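Local coordinates for kelch domain-containing protein (Colletotrichum graminicola M1.001, PDB 5C92) that probably oxidises alcohols with molecular oxygen at a copper centre, as a secreted member of the galactose oxidase-like copper radical oxidase family, at residues V15-A20 with N333-A338; V164-M169 with K197-D202; G187-A192 with Y201-T206; Q388-T393 with V474-K479. All coordinates share one frame; numbering follows the deposited sequence.

Interaction 1 (V15-A20 with N333-A338). With CU1 (copper (I) ion), chain D.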
# COMPACT_ATOMS: atom_id res chain seq x y z
N VAL A 15 -18.05 -1.94 -5.20
CA VAL A 15 -17.51 -1.74 -3.86
C VAL A 15 -15.99 -1.69 -3.97
O VAL A 15 -15.40 -2.60 -4.54
CB VAL A 15 -17.87 -2.88 -2.93
CG1 VAL A 15 -17.33 -2.57 -1.51
CG2 VAL A 15 -19.37 -3.10 -2.96
N PRO A 16 -15.37 -0.58 -3.56
CA PRO A 16 -13.92 -0.41 -3.79
C PRO A 16 -13.09 -1.20 -2.77
O PRO A 16 -12.42 -0.63 -1.91
CB PRO A 16 -13.73 1.09 -3.66
CG PRO A 16 -14.76 1.48 -2.68
CD PRO A 16 -15.95 0.60 -2.89
N VAL A 17 -13.10 -2.52 -2.96
CA VAL A 17 -12.34 -3.48 -2.16
C VAL A 17 -10.84 -3.49 -2.45
O VAL A 17 -10.04 -3.87 -1.59
CB VAL A 17 -12.97 -4.91 -2.32
CG1 VAL A 17 -12.21 -5.96 -1.53
CG2 VAL A 17 -14.39 -4.85 -1.81
N ALA A 18 -10.48 -3.18 -3.69
CA ALA A 18 -9.09 -2.98 -4.08
C ALA A 18 -9.06 -1.68 -4.82
O ALA A 18 -10.02 -1.31 -5.53
CB ALA A 18 -8.62 -4.09 -5.00
N VAL A 19 -7.97 -0.97 -4.64
CA VAL A 19 -7.77 0.32 -5.26
C VAL A 19 -6.30 0.51 -5.62
O VAL A 19 -5.38 -0.07 -4.99
CB VAL A 19 -8.22 1.50 -4.37
CG1 VAL A 19 -9.68 1.36 -3.96
CG2 VAL A 19 -7.30 1.71 -3.15
N ALA A 20 -6.07 1.30 -6.65
CA ALA A 20 -4.70 1.59 -7.14
C ALA A 20 -4.62 3.01 -7.62
O ALA A 20 -5.57 3.52 -8.27
CB ALA A 20 -4.35 0.66 -8.26
N ASN A 333 -14.47 -1.50 7.80
CA ASN A 333 -13.98 -2.73 8.44
C ASN A 333 -13.40 -3.67 7.34
O ASN A 333 -12.64 -3.23 6.50
CB ASN A 333 -15.05 -3.42 9.29
CG ASN A 333 -15.51 -2.60 10.50
OD1 ASN A 333 -16.55 -2.92 11.08
ND2 ASN A 333 -14.77 -1.59 10.91
N TYR A 334 -13.77 -4.95 7.35
CA TYR A 334 -13.26 -5.87 6.36
C TYR A 334 -13.55 -5.34 4.97
O TYR A 334 -14.68 -4.95 4.70
CB TYR A 334 -13.93 -7.25 6.48
CG TYR A 334 -13.23 -8.33 5.73
CD1 TYR A 334 -11.87 -8.57 5.92
CD2 TYR A 334 -13.92 -9.17 4.87
CE1 TYR A 334 -11.22 -9.60 5.26
CE2 TYR A 334 -13.26 -10.25 4.23
CZ TYR A 334 -11.92 -10.46 4.46
OH TYR A 334 -11.25 -11.48 3.86
N HIS A 335 -12.60 -5.54 4.07
CA HIS A 335 -12.68 -5.05 2.67
C HIS A 335 -12.71 -3.51 2.43
O HIS A 335 -13.17 -3.05 1.37
CB HIS A 335 -13.91 -5.67 2.00
CG HIS A 335 -13.74 -7.10 1.66
ND1 HIS A 335 -14.82 -7.90 1.34
CD2 HIS A 335 -12.64 -7.88 1.56
CE1 HIS A 335 -14.39 -9.13 1.10
NE2 HIS A 335 -13.08 -9.13 1.19
N SER A 336 -12.33 -2.75 3.46
CA SER A 336 -12.12 -1.32 3.35
C SER A 336 -10.74 -1.03 2.77
O SER A 336 -9.83 -1.87 2.84
CB SER A 336 -12.31 -0.61 4.72
OG SER A 336 -11.31 -0.93 5.70
N THR A 337 -10.58 0.16 2.18
CA THR A 337 -9.30 0.56 1.55
C THR A 337 -8.99 2.01 1.88
O THR A 337 -9.90 2.77 2.26
CB THR A 337 -9.34 0.42 0.01
OG1 THR A 337 -10.49 1.13 -0.51
CG2 THR A 337 -9.36 -1.03 -0.40
N ALA A 338 -7.69 2.36 1.87
CA ALA A 338 -7.26 3.75 1.96
C ALA A 338 -5.99 3.94 1.16
O ALA A 338 -5.26 2.98 0.97
CB ALA A 338 -7.07 4.19 3.38
CU CU1 D . -11.73 -10.87 1.15
O HOH W 1 -9.84 -4.30 1.19

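Interaction 2 (V164-M169 with K197-D202). With NAG (2-acetamido-2-deoxy-beta-D-glucopyranose), chain C.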
# COMPACT_ATOMS: atom_id res chain seq x y z
N VAL A 164 6.93 -21.17 2.84
CA VAL A 164 5.96 -20.39 3.62
C VAL A 164 6.02 -20.70 5.13
O VAL A 164 5.81 -19.82 5.97
CB VAL A 164 4.54 -20.57 3.04
CG1 VAL A 164 3.95 -21.93 3.36
CG2 VAL A 164 3.61 -19.46 3.52
N LYS A 165 6.41 -21.93 5.46
CA LYS A 165 6.33 -22.46 6.82
C LYS A 165 6.75 -21.46 7.90
O LYS A 165 6.04 -21.25 8.85
CB LYS A 165 7.14 -23.77 6.96
CG LYS A 165 6.83 -24.53 8.23
CD LYS A 165 7.04 -26.03 8.05
CE LYS A 165 8.46 -26.41 8.38
NZ LYS A 165 8.74 -26.24 9.83
N PRO A 166 7.93 -20.88 7.79
CA PRO A 166 8.29 -20.06 8.95
C PRO A 166 7.44 -18.80 9.18
O PRO A 166 7.51 -18.23 10.27
CB PRO A 166 9.72 -19.65 8.65
CG PRO A 166 9.89 -19.84 7.21
CD PRO A 166 9.02 -20.99 6.82
N LEU A 167 6.62 -18.39 8.21
CA LEU A 167 5.76 -17.22 8.43
C LEU A 167 4.35 -17.55 8.93
O LEU A 167 3.65 -16.67 9.44
CB LEU A 167 5.72 -16.32 7.18
CG LEU A 167 4.96 -16.77 5.96
CD1 LEU A 167 3.43 -16.74 6.10
CD2 LEU A 167 5.47 -15.90 4.80
N VAL A 168 3.94 -18.82 8.83
CA VAL A 168 2.59 -19.19 9.12
C VAL A 168 2.25 -18.86 10.56
O VAL A 168 3.03 -19.17 11.44
CB VAL A 168 2.40 -20.67 8.84
CG1 VAL A 168 1.03 -21.14 9.26
CG2 VAL A 168 2.62 -20.95 7.37
N MET A 169 1.10 -18.23 10.82
CA MET A 169 0.73 -18.00 12.21
C MET A 169 0.11 -19.26 12.90
O MET A 169 -0.29 -20.23 12.26
CB MET A 169 -0.23 -16.82 12.44
CG MET A 169 -0.47 -15.79 11.37
SD MET A 169 -1.19 -14.31 12.12
CE MET A 169 -2.60 -14.92 13.00
N LYS A 197 6.79 -13.98 14.66
CA LYS A 197 8.09 -14.37 14.11
C LYS A 197 8.34 -13.74 12.72
O LYS A 197 7.67 -14.06 11.77
CB LYS A 197 8.16 -15.90 14.00
CG LYS A 197 8.04 -16.60 15.35
CD LYS A 197 8.55 -18.03 15.28
CE LYS A 197 7.46 -18.96 14.76
NZ LYS A 197 7.96 -20.36 14.68
N MET A 198 9.32 -12.85 12.64
CA MET A 198 9.71 -12.21 11.37
C MET A 198 10.81 -13.00 10.71
O MET A 198 11.57 -13.67 11.39
CB MET A 198 10.20 -10.79 11.66
CG MET A 198 9.20 -10.02 12.48
SD MET A 198 9.57 -8.27 12.69
CE MET A 198 11.09 -8.35 13.65
N ASN A 199 10.87 -12.95 9.38
CA ASN A 199 11.76 -13.78 8.58
C ASN A 199 12.26 -13.01 7.35
O ASN A 199 11.52 -12.21 6.74
CB ASN A 199 11.09 -15.09 8.10
CG ASN A 199 10.75 -16.04 9.25
OD1 ASN A 199 11.58 -16.84 9.70
ND2 ASN A 199 9.53 -15.98 9.71
N TRP A 200 13.54 -13.18 7.05
CA TRP A 200 14.13 -12.66 5.83
C TRP A 200 13.98 -13.70 4.77
O TRP A 200 14.14 -14.89 5.01
CB TRP A 200 15.60 -12.35 6.00
CG TRP A 200 15.85 -11.13 6.79
CD1 TRP A 200 16.34 -11.08 8.05
CD2 TRP A 200 15.80 -9.79 6.33
NE1 TRP A 200 16.54 -9.81 8.42
CE2 TRP A 200 16.20 -8.98 7.38
CE3 TRP A 200 15.41 -9.19 5.12
CZ2 TRP A 200 16.23 -7.59 7.29
CZ3 TRP A 200 15.48 -7.84 5.00
CH2 TRP A 200 15.85 -7.03 6.08
N TYR A 201 13.66 -13.23 3.58
CA TYR A 201 13.69 -14.08 2.42
C TYR A 201 14.65 -13.45 1.39
O TYR A 201 14.80 -12.21 1.32
CB TYR A 201 12.31 -14.21 1.80
CG TYR A 201 11.38 -15.05 2.57
CD1 TYR A 201 11.31 -16.42 2.33
CD2 TYR A 201 10.54 -14.50 3.54
CE1 TYR A 201 10.44 -17.22 3.05
CE2 TYR A 201 9.67 -15.31 4.28
CZ TYR A 201 9.60 -16.66 4.01
OH TYR A 201 8.69 -17.49 4.72
N ASP A 202 15.32 -14.32 0.64
CA ASP A 202 16.27 -13.91 -0.43
C ASP A 202 15.68 -14.42 -1.73
O ASP A 202 15.32 -15.63 -1.86
CB ASP A 202 17.67 -14.46 -0.13
CG ASP A 202 18.68 -14.13 -1.21
OD1 ASP A 202 18.35 -13.54 -2.26
OD2 ASP A 202 19.85 -14.50 -0.97
C1 NAG C . 23.57 -10.54 -2.23
C2 NAG C . 24.95 -10.28 -1.61
C3 NAG C . 25.84 -11.52 -1.80
C4 NAG C . 25.13 -12.88 -1.67
C5 NAG C . 23.72 -12.92 -2.20
C6 NAG C . 23.02 -14.19 -1.70
C7 NAG C . 25.87 -7.97 -1.62
C8 NAG C . 26.39 -6.84 -2.48
N2 NAG C . 25.49 -9.08 -2.26
O3 NAG C . 26.85 -11.53 -0.80
O4 NAG C . 25.84 -13.90 -2.37
O5 NAG C . 23.02 -11.76 -1.74
O6 NAG C . 22.09 -14.66 -2.67
O7 NAG C . 25.83 -7.85 -0.41
O HOH W 2 9.11 -19.50 12.21

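Interaction 3 (G187-A192 with Y201-T206). With NAG (2-acetamido-2-deoxy-beta-D-glucopyranose), chain C.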
# COMPACT_ATOMS: atom_id res chain seq x y z
N GLY A 187 17.82 -7.82 -3.27
CA GLY A 187 16.77 -8.83 -3.55
C GLY A 187 16.12 -9.50 -2.33
O GLY A 187 15.42 -10.51 -2.46
N SER A 188 16.35 -8.95 -1.15
CA SER A 188 15.83 -9.50 0.08
C SER A 188 14.39 -8.98 0.27
O SER A 188 14.05 -7.90 -0.27
CB SER A 188 16.69 -9.08 1.26
OG SER A 188 16.68 -7.66 1.44
N VAL A 189 13.57 -9.78 0.96
CA VAL A 189 12.25 -9.37 1.45
C VAL A 189 12.12 -9.71 2.93
O VAL A 189 12.33 -10.86 3.32
CB VAL A 189 11.14 -10.07 0.66
CG1 VAL A 189 9.77 -9.69 1.20
CG2 VAL A 189 11.24 -9.77 -0.83
N LEU A 190 11.78 -8.71 3.77
CA LEU A 190 11.40 -8.94 5.16
C LEU A 190 9.90 -9.19 5.23
O LEU A 190 9.13 -8.45 4.63
CB LEU A 190 11.75 -7.75 6.02
CG LEU A 190 11.33 -7.89 7.47
CD1 LEU A 190 12.12 -8.98 8.19
CD2 LEU A 190 11.50 -6.57 8.17
N GLN A 191 9.55 -10.37 5.76
CA GLN A 191 8.22 -10.64 6.25
C GLN A 191 8.17 -10.21 7.70
O GLN A 191 8.70 -10.87 8.61
CB GLN A 191 7.90 -12.11 6.05
CG GLN A 191 6.66 -12.62 6.80
CD GLN A 191 7.02 -13.26 8.16
OE1 GLN A 191 8.05 -13.95 8.29
NE2 GLN A 191 6.19 -13.04 9.16
N ALA A 192 7.53 -9.06 7.91
CA ALA A 192 7.57 -8.31 9.19
C ALA A 192 6.41 -8.77 10.08
O ALA A 192 6.37 -8.47 11.25
CB ALA A 192 7.47 -6.81 8.92
N TYR A 201 13.66 -13.23 3.58
CA TYR A 201 13.69 -14.08 2.42
C TYR A 201 14.65 -13.45 1.39
O TYR A 201 14.80 -12.21 1.32
CB TYR A 201 12.31 -14.21 1.80
CG TYR A 201 11.38 -15.05 2.57
CD1 TYR A 201 11.31 -16.42 2.33
CD2 TYR A 201 10.54 -14.50 3.54
CE1 TYR A 201 10.44 -17.22 3.05
CE2 TYR A 201 9.67 -15.31 4.28
CZ TYR A 201 9.60 -16.66 4.01
OH TYR A 201 8.69 -17.49 4.72
N ASP A 202 15.32 -14.32 0.64
CA ASP A 202 16.27 -13.91 -0.43
C ASP A 202 15.68 -14.42 -1.73
O ASP A 202 15.32 -15.63 -1.86
CB ASP A 202 17.67 -14.46 -0.13
CG ASP A 202 18.68 -14.13 -1.21
OD1 ASP A 202 18.35 -13.54 -2.26
OD2 ASP A 202 19.85 -14.50 -0.97
N THR A 203 15.32 -13.48 -2.60
CA THR A 203 14.58 -13.88 -3.81
C THR A 203 15.48 -14.26 -4.97
O THR A 203 14.95 -14.73 -5.97
CB THR A 203 13.58 -12.80 -4.28
OG1 THR A 203 14.29 -11.58 -4.53
CG2 THR A 203 12.51 -12.60 -3.19
N LYS A 204 16.80 -14.11 -4.81
CA LYS A 204 17.79 -14.52 -5.83
C LYS A 204 18.08 -16.02 -5.81
O LYS A 204 17.90 -16.71 -4.81
CB LYS A 204 19.09 -13.76 -5.63
CG LYS A 204 18.88 -12.26 -5.72
CD LYS A 204 20.18 -11.48 -5.75
CE LYS A 204 21.09 -11.80 -4.58
NZ LYS A 204 20.39 -11.77 -3.27
N GLY A 205 18.45 -16.53 -6.97
CA GLY A 205 18.88 -17.91 -7.09
C GLY A 205 17.75 -18.88 -6.95
O GLY A 205 16.72 -18.76 -7.58
N THR A 206 17.95 -19.87 -6.09
CA THR A 206 16.87 -20.79 -5.72
C THR A 206 16.20 -20.41 -4.42
O THR A 206 15.35 -21.15 -3.92
CB THR A 206 17.43 -22.22 -5.51
OG1 THR A 206 18.59 -22.14 -4.66
CG2 THR A 206 17.77 -22.87 -6.86
C1 NAG C . 23.57 -10.54 -2.23
C2 NAG C . 24.95 -10.28 -1.61
C3 NAG C . 25.84 -11.52 -1.80
C4 NAG C . 25.13 -12.88 -1.67
C5 NAG C . 23.72 -12.92 -2.20
C6 NAG C . 23.02 -14.19 -1.70
C7 NAG C . 25.87 -7.97 -1.62
C8 NAG C . 26.39 -6.84 -2.48
N2 NAG C . 25.49 -9.08 -2.26
O3 NAG C . 26.85 -11.53 -0.80
O4 NAG C . 25.84 -13.90 -2.37
O5 NAG C . 23.02 -11.76 -1.74
O6 NAG C . 22.09 -14.66 -2.67
O7 NAG C . 25.83 -7.85 -0.41

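Interaction 4 (Q388-T393 with V474-K479)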
# COMPACT_ATOMS: atom_id res chain seq x y z
N GLN A 388 7.31 23.06 -11.25
CA GLN A 388 7.12 23.37 -12.67
C GLN A 388 7.61 22.24 -13.53
O GLN A 388 6.93 21.87 -14.50
CB GLN A 388 7.83 24.64 -13.05
CG GLN A 388 7.44 25.77 -12.13
CD GLN A 388 7.55 27.12 -12.79
OE1 GLN A 388 6.58 27.88 -12.83
NE2 GLN A 388 8.75 27.44 -13.28
N SER A 389 8.77 21.69 -13.16
CA SER A 389 9.44 20.73 -14.00
C SER A 389 10.35 19.86 -13.16
O SER A 389 10.88 20.26 -12.13
CB SER A 389 10.28 21.46 -15.10
OG SER A 389 11.56 21.87 -14.58
N LEU A 390 10.61 18.68 -13.69
CA LEU A 390 11.76 17.93 -13.31
C LEU A 390 12.77 17.86 -14.48
O LEU A 390 12.37 17.67 -15.64
CB LEU A 390 11.29 16.52 -12.88
CG LEU A 390 10.27 16.42 -11.73
CD1 LEU A 390 9.95 14.96 -11.44
CD2 LEU A 390 10.79 17.12 -10.49
N SER A 391 14.06 17.88 -14.14
CA SER A 391 15.13 17.72 -15.11
C SER A 391 14.98 16.39 -15.86
O SER A 391 15.11 16.34 -17.12
CB SER A 391 16.49 17.76 -14.42
OG SER A 391 17.03 16.44 -14.13
N ASP A 392 14.78 15.33 -15.06
CA ASP A 392 14.61 13.94 -15.53
C ASP A 392 13.40 13.28 -14.87
O ASP A 392 13.04 13.60 -13.73
CB ASP A 392 15.84 13.10 -15.17
CG ASP A 392 17.05 13.44 -16.00
OD1 ASP A 392 17.70 14.48 -15.72
OD2 ASP A 392 17.35 12.64 -16.93
N THR A 393 12.79 12.33 -15.56
CA THR A 393 11.61 11.65 -15.02
C THR A 393 11.80 10.15 -15.01
O THR A 393 10.92 9.44 -14.54
CB THR A 393 10.31 12.00 -15.81
OG1 THR A 393 10.43 11.57 -17.18
CG2 THR A 393 10.04 13.48 -15.75
N VAL A 474 1.13 19.56 -5.10
CA VAL A 474 0.69 18.39 -5.86
C VAL A 474 1.88 17.68 -6.51
O VAL A 474 2.71 18.27 -7.19
CB VAL A 474 -0.37 18.76 -6.87
CG1 VAL A 474 -0.81 17.54 -7.68
CG2 VAL A 474 -1.54 19.42 -6.15
N ALA A 475 2.03 16.39 -6.24
CA ALA A 475 3.24 15.71 -6.69
C ALA A 475 3.44 15.67 -8.21
O ALA A 475 2.52 15.64 -8.99
CB ALA A 475 3.26 14.29 -6.17
N GLN A 476 4.70 15.54 -8.61
CA GLN A 476 5.03 15.14 -9.92
C GLN A 476 5.37 13.70 -9.85
O GLN A 476 5.89 13.24 -8.85
CB GLN A 476 6.27 15.93 -10.38
CG GLN A 476 5.94 17.38 -10.69
CD GLN A 476 5.58 17.57 -12.16
OE1 GLN A 476 6.18 16.93 -13.04
NE2 GLN A 476 4.59 18.40 -12.42
N PHE A 477 5.16 13.00 -10.95
CA PHE A 477 5.48 11.62 -11.03
C PHE A 477 6.81 11.45 -11.70
O PHE A 477 7.07 12.12 -12.69
CB PHE A 477 4.41 10.90 -11.85
CG PHE A 477 3.11 10.75 -11.13
CD1 PHE A 477 2.85 9.60 -10.39
CD2 PHE A 477 2.09 11.68 -11.30
CE1 PHE A 477 1.63 9.46 -9.73
CE2 PHE A 477 0.89 11.56 -10.62
CZ PHE A 477 0.66 10.44 -9.84
N PHE A 478 7.57 10.44 -11.28
CA PHE A 478 8.76 10.07 -11.99
C PHE A 478 9.06 8.65 -11.67
O PHE A 478 8.49 8.11 -10.74
CB PHE A 478 9.92 10.99 -11.61
CG PHE A 478 10.47 10.76 -10.24
CD1 PHE A 478 9.85 11.32 -9.14
CD2 PHE A 478 11.57 9.94 -10.05
CE1 PHE A 478 10.29 11.06 -7.86
CE2 PHE A 478 12.04 9.71 -8.78
CZ PHE A 478 11.41 10.29 -7.68
N LYS A 479 9.87 8.01 -12.48
CA LYS A 479 10.26 6.65 -12.19
C LYS A 479 11.73 6.42 -11.91
O LYS A 479 12.58 7.19 -12.32
CB LYS A 479 9.74 5.65 -13.22
CG LYS A 479 10.04 5.91 -14.64
CD LYS A 479 9.45 4.76 -15.44
CE LYS A 479 9.74 4.95 -16.90
NZ LYS A 479 9.52 3.66 -17.60

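Interaction 1 (V15-A20 with N333-A338)
V17 and H335 bring the two backbones to 5.1 Å between their CA atoms, yet the segments are not paired as strands. P16 centres an inverse gamma turn, closed by V17 N to V15 O, while N333 to S336 form a type II turn with H335 at positive phi. In that turn N333 O accepts from both S336 N and S336 OG, the hydroxyl lying on a lone pair in the carbonyl plane. The hydroxyl of T337 donates to P16 O (OG1 to O, 3.0 Å) almost in line with the carbonyl, and its methyl CG2 lies 3.2 Å from V17 O. V17 CG1, anti to the backbone N (chi1 179°), sits over one face of the H335 imidazole, 4.0 Å from the ring centroid, a CH-pi contact. H335 NE2 binds the copper ion at 2.2 Å, and ND1 is hydrogen-bonded to G352 O; together these fix the ring's rotation. V19 meets T337 tip to tip, CG1 to OG1 3.6 Å. A water bridges V17 O and S336 O. Y120 and H423 also bind the copper. Strand 18-21 lies between strands 28-31 and 412-422, whereas strand 336-340 is one of the two edge strands of a four-stranded antiparallel sheet.

Interaction 2 (V164-M169 with K197-D202)
P166 and L167 converge on the hydroxyl end of Y201, where a loop packs against strand 197-202 of a four-stranded antiparallel sheet, a blade of the kelch-type beta-propeller. Residues 164-167 turn helically without regular helical bonding, although L167 N reaches V164 O. The proline ring passes aslant the tyrosine, with P166 CG 3.6 Å from Y201 OH. L167 instead crosses Y201 at about a right angle, its CD2 also 3.6 Å from Y201 OH; chi1 of 72° places CG between the backbone N and the carbonyl carbon, and chi2 of 72° then sets CD2 beside the hydroxyl. The tyrosine hydroxyl is itself hydrogen-bonded to P163 O, just ahead of the loop segment, and I134 of strand 131-134 touches both L167 and Y201. Two residues earlier on the same side of the strand, N199 turns its amide to P166: OD1 lies 3.5 Å from P166 CB, and ND2 gives a weak, bent bond to P166 O (124° at the hydrogen). Q191 OE1 is the stronger partner of that amide nitrogen. At the solvent side K197 is linked to P166 O through a water, which donates to P166 O at 2.8 Å and accepts from K197 NZ at 2.9 Å.

Interaction 3 (G187-A192 with Y201-T206)
Backbone pairing joins V189 to Y201 in the antiparallel hairpin of strands 188-191 and 197-202, the two inner strands of a four-stranded propeller blade. V189 and Y201 are a hydrogen-bonded pair, V189 N to Y201 O and Y201 N to V189 O both 2.7 Å, and S188 with D202 is the adjoining non-hydrogen-bonded pair. S188 CA adds a CA-H...O contact to Y201 O. Where the strands end, G187 O takes two bonds from T203: the amide N at 3.0 Å, tilted from the carbonyl plane, and OG1 at 2.6 Å, in that plane on a lone pair. OG1 is held there between the backbone N and the carbonyl carbon (chi1 58°). Apolar contacts lie on the side of V189, whose side chain crosses that of T203 at about a right angle, CG2 to CG2 3.9 Å; Q191 CB meets the edge of the Y201 ring at CE2. Among the charged groups, K204 NZ bridges to D202 OD1 at 2.9 Å, while K204 N closes an Asx turn on the same oxygen from the opposite face of the carboxylate. The N-acetylglucosamine gives O6 to D202 OD2 (2.8 Å) and receives K204 NZ at O5 (3.0 Å). The ion pair therefore serves both turn and sugar, consistent with steadying the sugar against the blade.

Interaction 4 (Q388-T393 with V474-K479)
L390 and F478 make the close-packed part of the contact. The methyl CD1 of L390 lies 4.0 Å from F478 CB and equally 4.0 Å from Q476 CB, so one branch fills the angle between two side chains of the same strand. L390 crosses F478 at about a right angle but slides past Q476 in the opposite direction. F478 CG lies between the backbone N and the carbonyl carbon (chi1 73°), and the ring leads away from 388-393; L463, I401 and M415 also touch F478, whereas I401 and I403 lie against L390. Strands 388-390 and 476-479 run nearly parallel, 9° between their directions, with axes 8.6 Å apart. The chain closes in only at T393, whose O accepts from K479 N at 2.7 Å in a nearly straight bond (170°), the donor tilted from the carbonyl plane. K479 CG packs 3.6 Å from T393 O, and the extended lysine carries NZ away to a salt bridge with D81. The solvent side is looser: exposed T393 offers its CB to F478 CB at 4.3 Å, and beyond CB the partly exposed Q476 bends at chi2. Both segments belong to the galactose oxidase-like early set domain, of immunoglobulin-like beta-sandwich type. The one backbone bond between the segments lies just ahead of the parallel pairing of strands 394-395 and 476-480, while apolar contact makes up most of the rest.

How the interactions relate
From the N terminus, segment 15-20 waits until 333-338 to close interaction 1, a loop spanning over 300 residues that ties an early strand to the copper-binding region. Within that loop lie interactions 2 and 3. Interaction 2 joins the loop at 164-169 to strand 197-202; interaction 3 opens inside that span and closes on the same stretch, running a few residues past it, so the two loops overlap. They share Y201 and D202, touch through N199 O and Q191 N, and both reach the same N-acetylglucosamine. Interaction 4 follows in series, tying the two ends of the early set domain together. Its centre is about 28 Å from that of interaction 1 and about 37 Å from that of interaction 2.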